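Local coordinates for protein argininosuccinate lyase (Chelativorans sp., PDB 6RXA) that cleaves C-N bonds as an engineered variant of EDDS lyase and, like its relatives, probably splits argininosuccinate into fumarate and L-arginine, at residues Arg130-Val135 with Asp184-Leu189; Met122-Gln127 with Arg330-Leu335; Ala134-Arg139 with Lys467-Leu472. The protein carries 2 engineered substitutions. All coordinates share one frame; numbering follows the deposited sequence.

Interaction 1 of 3, residues Arg130-Val135 with Asp184-Leu189; sequences RTIEAV and DRYREL. With NA (sodium ion), chain F.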
# COMPACT_ATOMS: atom_id res chain seq x y z
N ARG A 130 18.91 1.80 18.22
CA ARG A 130 18.99 0.34 18.13
C ARG A 130 19.10 -0.12 16.68
O ARG A 130 19.91 -1.01 16.36
CB ARG A 130 17.73 -0.23 18.78
CG ARG A 130 17.64 -1.74 18.81
CD ARG A 130 16.25 -2.18 19.25
NE ARG A 130 16.14 -3.63 19.36
CZ ARG A 130 15.01 -4.31 19.21
NH1 ARG A 130 13.87 -3.67 18.94
NH2 ARG A 130 15.02 -5.64 19.32
N THR A 131 18.31 0.48 15.80
CA THR A 131 18.33 0.10 14.39
C THR A 131 19.64 0.49 13.72
O THR A 131 20.22 -0.31 12.98
CB THR A 131 17.14 0.78 13.69
OG1 THR A 131 15.91 0.27 14.22
CG2 THR A 131 17.16 0.53 12.20
N ILE A 132 20.12 1.71 13.97
CA ILE A 132 21.41 2.14 13.43
C ILE A 132 22.52 1.21 13.88
O ILE A 132 23.39 0.83 13.09
CB ILE A 132 21.67 3.62 13.78
CG1 ILE A 132 20.70 4.49 12.97
CG2 ILE A 132 23.11 4.00 13.49
CD1 ILE A 132 20.63 5.94 13.41
N GLU A 133 22.51 0.81 15.15
CA GLU A 133 23.52 -0.14 15.63
C GLU A 133 23.44 -1.45 14.86
O GLU A 133 24.47 -2.01 14.47
CB GLU A 133 23.33 -0.35 17.13
CG GLU A 133 24.35 -1.28 17.75
CD GLU A 133 24.14 -1.44 19.24
OE1 GLU A 133 22.98 -1.65 19.66
OE2 GLU A 133 25.12 -1.35 19.99
N ALA A 134 22.23 -1.97 14.64
CA ALA A 134 22.08 -3.24 13.92
C ALA A 134 22.51 -3.10 12.46
O ALA A 134 23.17 -3.99 11.92
CB ALA A 134 20.63 -3.72 14.01
N VAL A 135 22.17 -1.97 11.82
CA VAL A 135 22.57 -1.75 10.43
C VAL A 135 24.08 -1.60 10.31
O VAL A 135 24.68 -2.10 9.35
CB VAL A 135 21.81 -0.56 9.82
CG1 VAL A 135 22.31 -0.25 8.41
CG2 VAL A 135 20.32 -0.86 9.79
N ASP A 184 22.61 7.05 6.14
CA ASP A 184 22.31 8.47 5.98
C ASP A 184 20.81 8.73 6.16
O ASP A 184 20.41 9.67 6.84
CB ASP A 184 22.77 8.97 4.61
CG ASP A 184 24.27 9.20 4.53
OD1 ASP A 184 24.92 9.47 5.56
OD2 ASP A 184 24.78 9.14 3.39
N ARG A 185 19.95 7.90 5.53
CA ARG A 185 18.51 8.13 5.67
C ARG A 185 18.10 8.10 7.14
O ARG A 185 17.30 8.92 7.60
CB ARG A 185 17.70 7.07 4.92
CG ARG A 185 17.71 7.18 3.41
CD ARG A 185 16.77 6.09 2.75
NE ARG A 185 16.86 6.35 1.33
CZ ARG A 185 17.70 5.75 0.50
NH1 ARG A 185 18.43 4.70 0.88
NH2 ARG A 185 17.76 6.18 -0.74
N TYR A 186 18.62 7.12 7.89
CA TYR A 186 18.26 6.99 9.30
C TYR A 186 18.81 8.14 10.15
O TYR A 186 18.11 8.62 11.04
CB TYR A 186 18.76 5.66 9.84
CG TYR A 186 17.88 4.46 9.59
CD1 TYR A 186 16.55 4.43 10.03
CD2 TYR A 186 18.38 3.33 8.96
CE1 TYR A 186 15.76 3.31 9.83
CE2 TYR A 186 17.59 2.21 8.76
CZ TYR A 186 16.29 2.21 9.19
OH TYR A 186 15.52 1.08 8.99
N ARG A 187 20.05 8.58 9.92
CA ARG A 187 20.58 9.71 10.68
C ARG A 187 19.84 11.01 10.36
O ARG A 187 19.61 11.85 11.24
CB ARG A 187 22.07 9.88 10.42
CG ARG A 187 22.94 8.78 11.03
CD ARG A 187 24.44 9.05 10.82
NE ARG A 187 24.84 8.93 9.42
CZ ARG A 187 25.55 7.92 8.93
NH1 ARG A 187 25.98 6.92 9.70
NH2 ARG A 187 25.85 7.92 7.64
N GLU A 188 19.47 11.20 9.09
CA GLU A 188 18.66 12.35 8.71
C GLU A 188 17.32 12.33 9.44
O GLU A 188 16.86 13.36 9.94
CB GLU A 188 18.44 12.34 7.20
CG GLU A 188 19.71 12.61 6.39
CD GLU A 188 19.62 12.15 4.95
OE1 GLU A 188 18.52 11.77 4.51
OE2 GLU A 188 20.67 12.15 4.27
N LEU A 189 16.69 11.15 9.50
CA LEU A 189 15.45 10.99 10.23
C LEU A 189 15.65 11.28 11.72
O LEU A 189 14.80 11.92 12.36
CB LEU A 189 14.95 9.57 10.03
CG LEU A 189 13.83 9.11 10.97
CD1 LEU A 189 12.55 9.89 10.75
CD2 LEU A 189 13.57 7.63 10.78
NA NA F . 16.27 12.09 4.43
O HOH W 1 15.55 10.28 5.80
O HOH W 2 14.91 12.36 2.49
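Arg187, whose CG borders Ile132 CD1 of the facing helix at 4.4 Å, turns its guanidinium back along its own helix, where NH2 gives Asp184 OD1 a hydrogen bond of 2.8 Å at 157° within a salt bridge. The carboxylate oxygen lies in the guanidinium plane, whereas the donor stands above the carboxylate plane; NH1 serves Asp468 of another helix. Across the contact itself Tyr186 carries most of the load. Thr131 CG2 sits over one face of its ring, 4.0 Å from the centroid, in a CH-pi contact. With CG2 anti to the backbone N, the methyl faces the ring while OG1 is left beside that N to bond to Gln127 O. Ile132 and Tyr186 lie side by side, running opposite ways, with Ile132 CG1 3.9 Å from Tyr186 CB, and Val135 CG2 approaches Tyr186 CE2 obliquely at 4.2 Å. The two segments run antiparallel at 163°, as neighbours in the central helical bundle of the aspartase/fumarase superfamily. The tyrosine hydroxyl bonds to Asn245 of helix 236-262, so the side chain spans to a third helix; an alanine here would probably open a gap beneath Thr131 CG2 and leave Asn245 OD1 without that partner. On the far side of helix 168-193, Glu188 OE1 binds a sodium ion at 2.3 Å, with two waters and Glu188 OE1 of the second subunit completing the group. One of those waters also donates to Arg185 O, at 2.9 Å, linking ion and backbone.

Interaction 2 of 3, residues Met122-Gln127 with Arg330-Leu335; sequences MFLRDQ and RSIDAL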
# COMPACT_ATOMS: atom_id res chain seq x y z
N MET A 122 10.43 9.61 22.08
CA MET A 122 11.52 9.04 22.86
C MET A 122 11.66 7.54 22.61
O MET A 122 12.78 7.02 22.51
CB MET A 122 11.29 9.30 24.35
CG MET A 122 11.38 10.76 24.73
SD MET A 122 11.11 11.04 26.49
CE MET A 122 12.66 10.52 27.18
N PHE A 123 10.53 6.84 22.49
CA PHE A 123 10.56 5.43 22.12
C PHE A 123 11.18 5.24 20.74
O PHE A 123 12.10 4.43 20.59
CB PHE A 123 9.13 4.86 22.16
CG PHE A 123 9.01 3.53 21.50
CD1 PHE A 123 9.61 2.42 22.05
CD2 PHE A 123 8.30 3.39 20.32
CE1 PHE A 123 9.52 1.19 21.43
CE2 PHE A 123 8.19 2.15 19.70
CZ PHE A 123 8.80 1.06 20.26
N LEU A 124 10.69 5.97 19.73
CA LEU A 124 11.23 5.81 18.38
C LEU A 124 12.70 6.19 18.33
O LEU A 124 13.48 5.56 17.59
CB LEU A 124 10.43 6.62 17.36
CG LEU A 124 8.99 6.17 17.16
CD1 LEU A 124 8.27 7.07 16.16
CD2 LEU A 124 8.91 4.70 16.73
N ARG A 125 13.10 7.21 19.10
CA ARG A 125 14.50 7.64 19.14
C ARG A 125 15.40 6.51 19.62
O ARG A 125 16.42 6.21 18.99
CB ARG A 125 14.60 8.87 20.05
CG ARG A 125 15.98 9.43 20.25
CD ARG A 125 15.94 10.68 21.14
NE ARG A 125 15.61 10.34 22.52
CZ ARG A 125 15.42 11.24 23.48
NH1 ARG A 125 15.49 12.54 23.22
NH2 ARG A 125 15.17 10.82 24.71
N ASP A 126 15.03 5.86 20.73
CA ASP A 126 15.82 4.73 21.20
C ASP A 126 15.81 3.60 20.18
O ASP A 126 16.84 2.96 19.94
CB ASP A 126 15.30 4.24 22.55
CG ASP A 126 15.98 4.93 23.75
OD1 ASP A 126 16.95 5.70 23.58
OD2 ASP A 126 15.53 4.70 24.89
N GLN A 127 14.66 3.35 19.55
CA GLN A 127 14.58 2.27 18.57
C GLN A 127 15.37 2.61 17.31
O GLN A 127 15.88 1.71 16.63
CB GLN A 127 13.13 1.97 18.23
CG GLN A 127 12.37 1.34 19.40
CD GLN A 127 12.96 0.03 19.86
OE1 GLN A 127 13.05 -0.93 19.11
NE2 GLN A 127 13.38 -0.01 21.12
N ARG A 330 6.38 -4.31 17.58
CA ARG A 330 6.58 -5.58 16.89
C ARG A 330 7.15 -5.38 15.50
O ARG A 330 7.90 -6.23 15.02
CB ARG A 330 5.29 -6.40 16.85
CG ARG A 330 4.12 -5.78 16.11
CD ARG A 330 2.89 -6.69 16.23
NE ARG A 330 2.49 -6.89 17.63
CZ ARG A 330 2.78 -7.96 18.37
NH1 ARG A 330 3.48 -8.98 17.86
NH2 ARG A 330 2.37 -8.02 19.62
N SER A 331 6.82 -4.28 14.83
CA SER A 331 7.37 -4.02 13.50
C SER A 331 8.87 -3.76 13.58
O SER A 331 9.65 -4.30 12.79
CB SER A 331 6.63 -2.84 12.88
OG SER A 331 7.12 -2.55 11.60
N ILE A 332 9.29 -2.92 14.52
CA ILE A 332 10.71 -2.66 14.66
C ILE A 332 11.43 -3.93 15.10
O ILE A 332 12.52 -4.24 14.61
CB ILE A 332 10.96 -1.48 15.62
CG1 ILE A 332 10.32 -0.22 15.04
CG2 ILE A 332 12.45 -1.29 15.81
CD1 ILE A 332 10.13 0.91 16.06
N ASP A 333 10.82 -4.69 16.01
CA ASP A 333 11.45 -5.92 16.47
C ASP A 333 11.69 -6.88 15.30
O ASP A 333 12.72 -7.56 15.27
CB ASP A 333 10.58 -6.60 17.51
CG ASP A 333 10.50 -5.83 18.81
OD1 ASP A 333 11.33 -4.93 19.05
OD2 ASP A 333 9.60 -6.16 19.60
N ALA A 334 10.76 -6.94 14.35
CA ALA A 334 10.95 -7.81 13.19
C ALA A 334 12.14 -7.36 12.35
O ALA A 334 12.92 -8.18 11.86
CB ALA A 334 9.69 -7.81 12.32
N LEU A 335 12.26 -6.04 12.12
CA LEU A 335 13.38 -5.51 11.37
C LEU A 335 14.70 -5.89 12.02
O LEU A 335 15.64 -6.29 11.34
CB LEU A 335 13.25 -3.99 11.26
CG LEU A 335 14.39 -3.26 10.54
CD1 LEU A 335 13.87 -1.95 9.94
CD2 LEU A 335 15.58 -2.96 11.45
O HOH W 3 10.51 -2.14 19.52
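Ile332 supplies the tight part of this contact: its CD1 lies 3.9 Å from Gln127 CB and 4.0 Å from Leu124 CD2, and it meets the Phe123 ring obliquely at CE2. Leu124 lies nearly perpendicular to Ile332, branch against branch. Gln127 is itself folded onto the same cluster, its CG lying 3.5 Å above the plane of the Phe123 ring, near the rim. The bend at chi2 of Gln127 (-60°) brings Gln127 OE1 round to Ile332 CG2, at 3.4 Å. The segments, nearly parallel at 4° with axes 11.7 Å apart, belong to helices 112-147 and 329-348 of the helical bundle characteristic of the aspartase/fumarase superfamily. Beyond the apolar patch the contact is looser: Asp333 OD1 stands 4.4 Å from Gln127 OE1, and a water lies between them; it cannot serve every acceptor near it, and its bond to OE1 is weak. Arg130 NH1, one turn further along helix 112-147, is the firmer partner of both oxygens. Two acceptors such as OE1 and OD1 would not be expected to bond directly; cohesion between the segments is therefore mainly apolar, and their polar coupling probably relies on donors such as Arg130 NH1 and the water.

Interaction 3 of 3, residues Ala134-Arg139 with Lys467-Leu472; sequences AVIGYR and KDRAWL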
# COMPACT_ATOMS: atom_id res chain seq x y z
N ALA A 134 22.23 -1.97 14.64
CA ALA A 134 22.08 -3.24 13.92
C ALA A 134 22.51 -3.10 12.46
O ALA A 134 23.17 -3.99 11.92
CB ALA A 134 20.63 -3.72 14.01
N VAL A 135 22.17 -1.97 11.82
CA VAL A 135 22.57 -1.75 10.43
C VAL A 135 24.08 -1.60 10.31
O VAL A 135 24.68 -2.10 9.35
CB VAL A 135 21.81 -0.56 9.82
CG1 VAL A 135 22.31 -0.25 8.41
CG2 VAL A 135 20.32 -0.86 9.79
N ILE A 136 24.73 -0.95 11.29
CA ILE A 136 26.19 -0.89 11.30
C ILE A 136 26.77 -2.30 11.41
O ILE A 136 27.72 -2.66 10.70
CB ILE A 136 26.68 0.03 12.42
CG1 ILE A 136 26.38 1.49 12.09
CG2 ILE A 136 28.18 -0.18 12.66
CD1 ILE A 136 26.67 2.43 13.26
N GLY A 137 26.22 -3.13 12.30
CA GLY A 137 26.71 -4.49 12.43
C GLY A 137 26.56 -5.29 11.14
O GLY A 137 27.43 -6.10 10.80
N TYR A 138 25.47 -5.07 10.43
CA TYR A 138 25.24 -5.71 9.14
C TYR A 138 26.26 -5.24 8.12
O TYR A 138 26.89 -6.05 7.43
CB TYR A 138 23.81 -5.36 8.72
CG TYR A 138 23.21 -5.94 7.45
CD1 TYR A 138 23.55 -7.18 6.97
CD2 TYR A 138 22.25 -5.21 6.76
CE1 TYR A 138 22.95 -7.68 5.82
CE2 TYR A 138 21.65 -5.70 5.62
CZ TYR A 138 22.00 -6.94 5.16
OH TYR A 138 21.41 -7.45 4.01
N ARG A 139 26.48 -3.92 8.05
CA ARG A 139 27.49 -3.40 7.14
C ARG A 139 28.88 -3.91 7.49
O ARG A 139 29.68 -4.24 6.60
CB ARG A 139 27.44 -1.87 7.10
CG ARG A 139 28.36 -1.28 6.06
CD ARG A 139 28.31 0.22 6.06
NE ARG A 139 29.09 0.75 4.95
CZ ARG A 139 29.45 2.02 4.82
NH1 ARG A 139 29.13 2.89 5.76
NH2 ARG A 139 30.13 2.41 3.75
N LYS A 467 33.28 6.35 11.17
CA LYS A 467 32.43 7.52 11.38
C LYS A 467 31.01 7.13 11.78
O LYS A 467 30.40 7.80 12.62
CB LYS A 467 32.42 8.38 10.11
CG LYS A 467 33.77 9.06 9.81
CD LYS A 467 33.68 9.83 8.49
CE LYS A 467 34.19 11.26 8.61
NZ LYS A 467 35.50 11.42 7.93
N ASP A 468 30.47 6.04 11.19
CA ASP A 468 29.16 5.55 11.58
C ASP A 468 29.12 5.24 13.08
O ASP A 468 28.17 5.61 13.79
CB ASP A 468 28.82 4.24 10.83
CG ASP A 468 28.67 4.38 9.31
OD1 ASP A 468 28.29 5.46 8.80
OD2 ASP A 468 28.91 3.36 8.61
N ARG A 469 30.14 4.53 13.56
CA ARG A 469 30.18 4.15 14.98
C ARG A 469 30.35 5.38 15.86
O ARG A 469 29.76 5.46 16.93
CB ARG A 469 31.29 3.12 15.22
CG ARG A 469 31.04 1.76 14.58
CD ARG A 469 32.08 0.71 15.02
NE ARG A 469 33.40 1.03 14.46
CZ ARG A 469 33.89 0.53 13.33
NH1 ARG A 469 35.08 0.91 12.92
NH2 ARG A 469 33.19 -0.33 12.59
N ALA A 470 31.14 6.36 15.41
CA ALA A 470 31.33 7.57 16.21
C ALA A 470 30.04 8.37 16.33
O ALA A 470 29.71 8.87 17.41
CB ALA A 470 32.45 8.41 15.60
N TRP A 471 29.28 8.49 15.23
CA TRP A 471 28.00 9.18 15.30
C TRP A 471 27.08 8.49 16.31
O TRP A 471 26.43 9.15 17.13
CB TRP A 471 27.35 9.19 13.92
CG TRP A 471 26.07 9.96 13.87
CD1 TRP A 471 25.92 11.25 13.47
CD2 TRP A 471 24.77 9.51 14.28
NE1 TRP A 471 24.60 11.63 13.57
CE2 TRP A 471 23.88 10.58 14.08
CE3 TRP A 471 24.28 8.30 14.78
CZ2 TRP A 471 22.52 10.49 14.37
CZ3 TRP A 471 22.92 8.21 15.07
CH2 TRP A 471 22.06 9.30 14.87
N LEU A 472 27.01 7.16 16.25
CA LEU A 472 26.15 6.42 17.15
C LEU A 472 26.60 6.57 18.60
O LEU A 472 25.76 6.75 19.50
CB LEU A 472 26.15 4.94 16.76
CG LEU A 472 25.35 4.01 17.67
CD1 LEU A 472 23.88 4.37 17.70
CD2 LEU A 472 25.53 2.57 17.20
O HOH W 4 28.88 5.79 6.23
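The long C-terminal helix 451-500 lies along helix 112-147 in the helical bundle, and Ile136 has the largest share of the contact between these segments. The segments run antiparallel at 164°, their axes 10.6 Å apart. Ile136 reaches straight across: with CG1 anti to its own carbonyl carbon and the chain extended beyond, CD1 comes to lie 3.7 Å from Asp468 CB and 3.6 Å from the carbonyl oxygen Asp468 O. The same methyl touches Leu472 CD2 at 4.1 Å, while the CG2 branch rests on Arg469 CG at 4.0 Å. This small apolar wedge is flanked by a charged pair. Arg139, drawn out fully from CG to NE, brings NH1 to 2.9 Å from Asp468 OD2 in a salt bridge whose hydrogen bond is weak, bent to 125°; guanidinium and carboxylate planes are turned 43° against each other. A water bridges the same pair. It lies at the guanidinium edge, in its plane, accepts from NH1 and donates to Asp468 OD1 at 2.7 Å, so that the carboxylate is tied to the same nitrogen directly through one oxygen and by way of water through the other; OD1 is also paired with Arg187 of helix 168-193. Arg139 also has Glu464 at NH2 and Ser176 at NE, which would fix the rotation of its flat end, and Arg469 NH2 pairs with Glu140. Around the contact, helix 168-193 packs against both segments, its Leu183 meeting Val135 and Asp468, whereas Tyr138 touches helices 236-262 and 329-348.

In the fold
Helix 112-147 takes part in all three contacts, offering neighbouring, partly overlapping parts of its length to three different partner helices. Interactions 1 and 3, with centres 8 Å apart, share Ala134 and Val135 and are joined by a salt bridge, Arg187 NH1 to Asp468 OD1 at 2.9 Å, and by Ile132 CD1 packing on Trp471 CZ3 at 3.6 Å. Interactions 1 and 2 lie 11 Å apart between centres and meet through Arg130 NH1 and Asp333 OD1, at 2.8 Å. Interactions 2 and 3, about 17 Å apart between centres, do not touch. All three lie away from the known fumarate- and succinate-binding residues; interaction 1 alone includes a sodium ligand, at the boundary with a second subunit.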